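Local coordinates for capsid protein (Infectious hypodermal and hematopoietic necrosis virus, PDB 3N7X) that forms the icosahedral shell of a shrimp densovirus from sixty copies of a beta-barrel subunit, and probably encloses and protects the viral genome, at residues K103-T108 against R296-G301. Sequence-based numbering, arbitrary orientation.
Sequences KSMMKT and RLPPQG
Met105, on helix 97-109 of this parvovirus capsid beta-barrel subunit, reaches across to Arg296, Leu297 and Pro298, where strand 281-296 of the barrel runs out into a loop. The contact is small and buried, 133 Å² in all, and a single methionine makes it from the helix side. With CG anti to the backbone N (chi1 -156°) and SD in turn anti to CA, Met105 reaches the loop extended as far as its sulfur, which sits 3.8 Å from CD2 of Leu297, the two side chains lying alongside each other and pointing the same way. The bend at chi3 (-69°) turns CE alone off that line. Against Pro298 the methionine runs crosswise, at about a right angle, with SD 3.9 Å from CD of the ring. Met101 of a second subunit packs on both Met105 and Pro298, and Arg98 of that subunit hydrogen-bonds Pro298 O, placing the cluster at a subunit interface. The polar groups of Arg296 divide: its guanidinium leads away from the helix, NH2 forming a salt bridge with OXT of the C-terminal carboxylate of Asn329 of a third subunit, while its carbonyl O lies 3.6 Å from CG of Met105.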
loop_
_atom_site.group_PDB
_atom_site.type_symbol
_atom_site.label_atom_id
_atom_site.label_comp_id
_atom_site.label_asym_id
_atom_site.label_seq_id
_atom_site.Cartn_x
_atom_site.Cartn_y
_atom_site.Cartn_z
ATOM N N LYS A 103 -70.930 -41.856 56.743
ATOM C CA LYS A 103 -71.632 -43.096 56.447
ATOM C C LYS A 103 -72.915 -42.870 55.645
ATOM O O LYS A 103 -73.139 -43.497 54.607
ATOM C CB LYS A 103 -71.953 -43.784 57.770
ATOM C CG LYS A 103 -72.709 -45.088 57.696
ATOM C CD LYS A 103 -72.987 -45.519 59.124
ATOM C CE LYS A 103 -73.776 -46.796 59.225
ATOM N NZ LYS A 103 -74.129 -47.018 60.656
ATOM N N SER A 104 -73.753 -41.961 56.124
ATOM C CA SER A 104 -75.017 -41.687 55.465
ATOM C C SER A 104 -74.836 -41.158 54.044
ATOM O O SER A 104 -75.514 -41.598 53.110
ATOM C CB SER A 104 -75.824 -40.690 56.296
ATOM O OG SER A 104 -77.186 -40.715 55.913
ATOM N N MET A 105 -73.924 -40.208 53.884
ATOM C CA MET A 105 -73.661 -39.627 52.579
ATOM C C MET A 105 -73.098 -40.685 51.627
ATOM O O MET A 105 -73.500 -40.762 50.467
ATOM C CB MET A 105 -72.687 -38.461 52.720
ATOM C CG MET A 105 -72.769 -37.455 51.591
ATOM S SD MET A 105 -71.512 -36.172 51.736
ATOM C CE MET A 105 -72.103 -35.313 53.160
ATOM N N MET A 106 -72.167 -41.497 52.121
ATOM C CA MET A 106 -71.571 -42.563 51.321
ATOM C C MET A 106 -72.655 -43.474 50.794
ATOM O O MET A 106 -72.753 -43.731 49.598
ATOM C CB MET A 106 -70.669 -43.446 52.165
ATOM C CG MET A 106 -69.351 -42.882 52.530
ATOM S SD MET A 106 -68.560 -44.124 53.551
ATOM C CE MET A 106 -68.255 -45.440 52.344
ATOM N N LYS A 107 -73.438 -43.988 51.732
ATOM C CA LYS A 107 -74.512 -44.911 51.442
ATOM C C LYS A 107 -75.434 -44.439 50.336
ATOM O O LYS A 107 -75.749 -45.188 49.415
ATOM C CB LYS A 107 -75.336 -45.153 52.708
ATOM C CG LYS A 107 -76.557 -46.040 52.487
ATOM C CD LYS A 107 -77.477 -46.051 53.703
ATOM C CE LYS A 107 -78.015 -44.654 54.002
ATOM N NZ LYS A 107 -78.955 -44.624 55.169
ATOM N N THR A 108 -75.857 -43.188 50.425
ATOM C CA THR A 108 -76.794 -42.651 49.458
ATOM C C THR A 108 -76.240 -42.060 48.172
ATOM O O THR A 108 -76.803 -42.274 47.102
ATOM C CB THR A 108 -77.672 -41.583 50.116
ATOM O OG1 THR A 108 -78.325 -42.149 51.260
ATOM C CG2 THR A 108 -78.714 -41.071 49.135
ATOM N N ARG A 296 -69.108 -38.633 47.244
ATOM C CA ARG A 296 -69.914 -37.771 46.414
ATOM C C ARG A 296 -70.870 -36.935 47.286
ATOM O O ARG A 296 -71.427 -37.434 48.266
ATOM C CB ARG A 296 -70.656 -38.690 45.447
ATOM C CG ARG A 296 -71.400 -38.034 44.360
ATOM C CD ARG A 296 -70.525 -37.380 43.320
ATOM N NE ARG A 296 -71.455 -36.683 42.449
ATOM C CZ ARG A 296 -72.089 -37.252 41.433
ATOM N NH1 ARG A 296 -71.864 -38.523 41.133
ATOM N NH2 ARG A 296 -73.018 -36.576 40.778
ATOM N N LEU A 297 -71.043 -35.658 46.950
ATOM C CA LEU A 297 -71.940 -34.786 47.717
ATOM C C LEU A 297 -73.384 -34.859 47.234
ATOM O O LEU A 297 -73.651 -35.188 46.074
ATOM C CB LEU A 297 -71.485 -33.329 47.617
ATOM C CG LEU A 297 -70.258 -32.881 48.409
ATOM C CD1 LEU A 297 -69.875 -31.464 48.008
ATOM C CD2 LEU A 297 -70.568 -32.946 49.892
ATOM N N PRO A 298 -74.344 -34.575 48.124
ATOM C CA PRO A 298 -75.737 -34.626 47.675
ATOM C C PRO A 298 -75.977 -33.430 46.757
ATOM O O PRO A 298 -75.196 -32.480 46.753
ATOM C CB PRO A 298 -76.531 -34.550 48.978
ATOM C CG PRO A 298 -75.620 -33.831 49.900
ATOM C CD PRO A 298 -74.265 -34.402 49.583
ATOM N N PRO A 299 -77.053 -33.461 45.961
ATOM C CA PRO A 299 -77.334 -32.345 45.053
ATOM C C PRO A 299 -77.837 -31.107 45.776
ATOM O O PRO A 299 -78.172 -31.163 46.960
ATOM C CB PRO A 299 -78.391 -32.927 44.126
ATOM C CG PRO A 299 -79.186 -33.785 45.074
ATOM C CD PRO A 299 -78.108 -34.490 45.877
ATOM N N GLN A 300 -77.877 -29.985 45.066
ATOM C CA GLN A 300 -78.389 -28.753 45.644
ATOM C C GLN A 300 -79.884 -29.020 45.816
ATOM O O GLN A 300 -80.427 -29.920 45.177
ATOM C CB GLN A 300 -78.184 -27.580 44.683
ATOM C CG GLN A 300 -76.732 -27.231 44.386
ATOM C CD GLN A 300 -75.981 -26.722 45.607
ATOM O OE1 GLN A 300 -76.569 -26.504 46.664
ATOM N NE2 GLN A 300 -74.676 -26.522 45.460
ATOM N N GLY A 301 -80.552 -28.260 46.673
ATOM C CA GLY A 301 -81.976 -28.478 46.852
ATOM C C GLY A 301 -82.375 -29.070 48.190
ATOM O O GLY A 301 -81.538 -29.280 49.075
#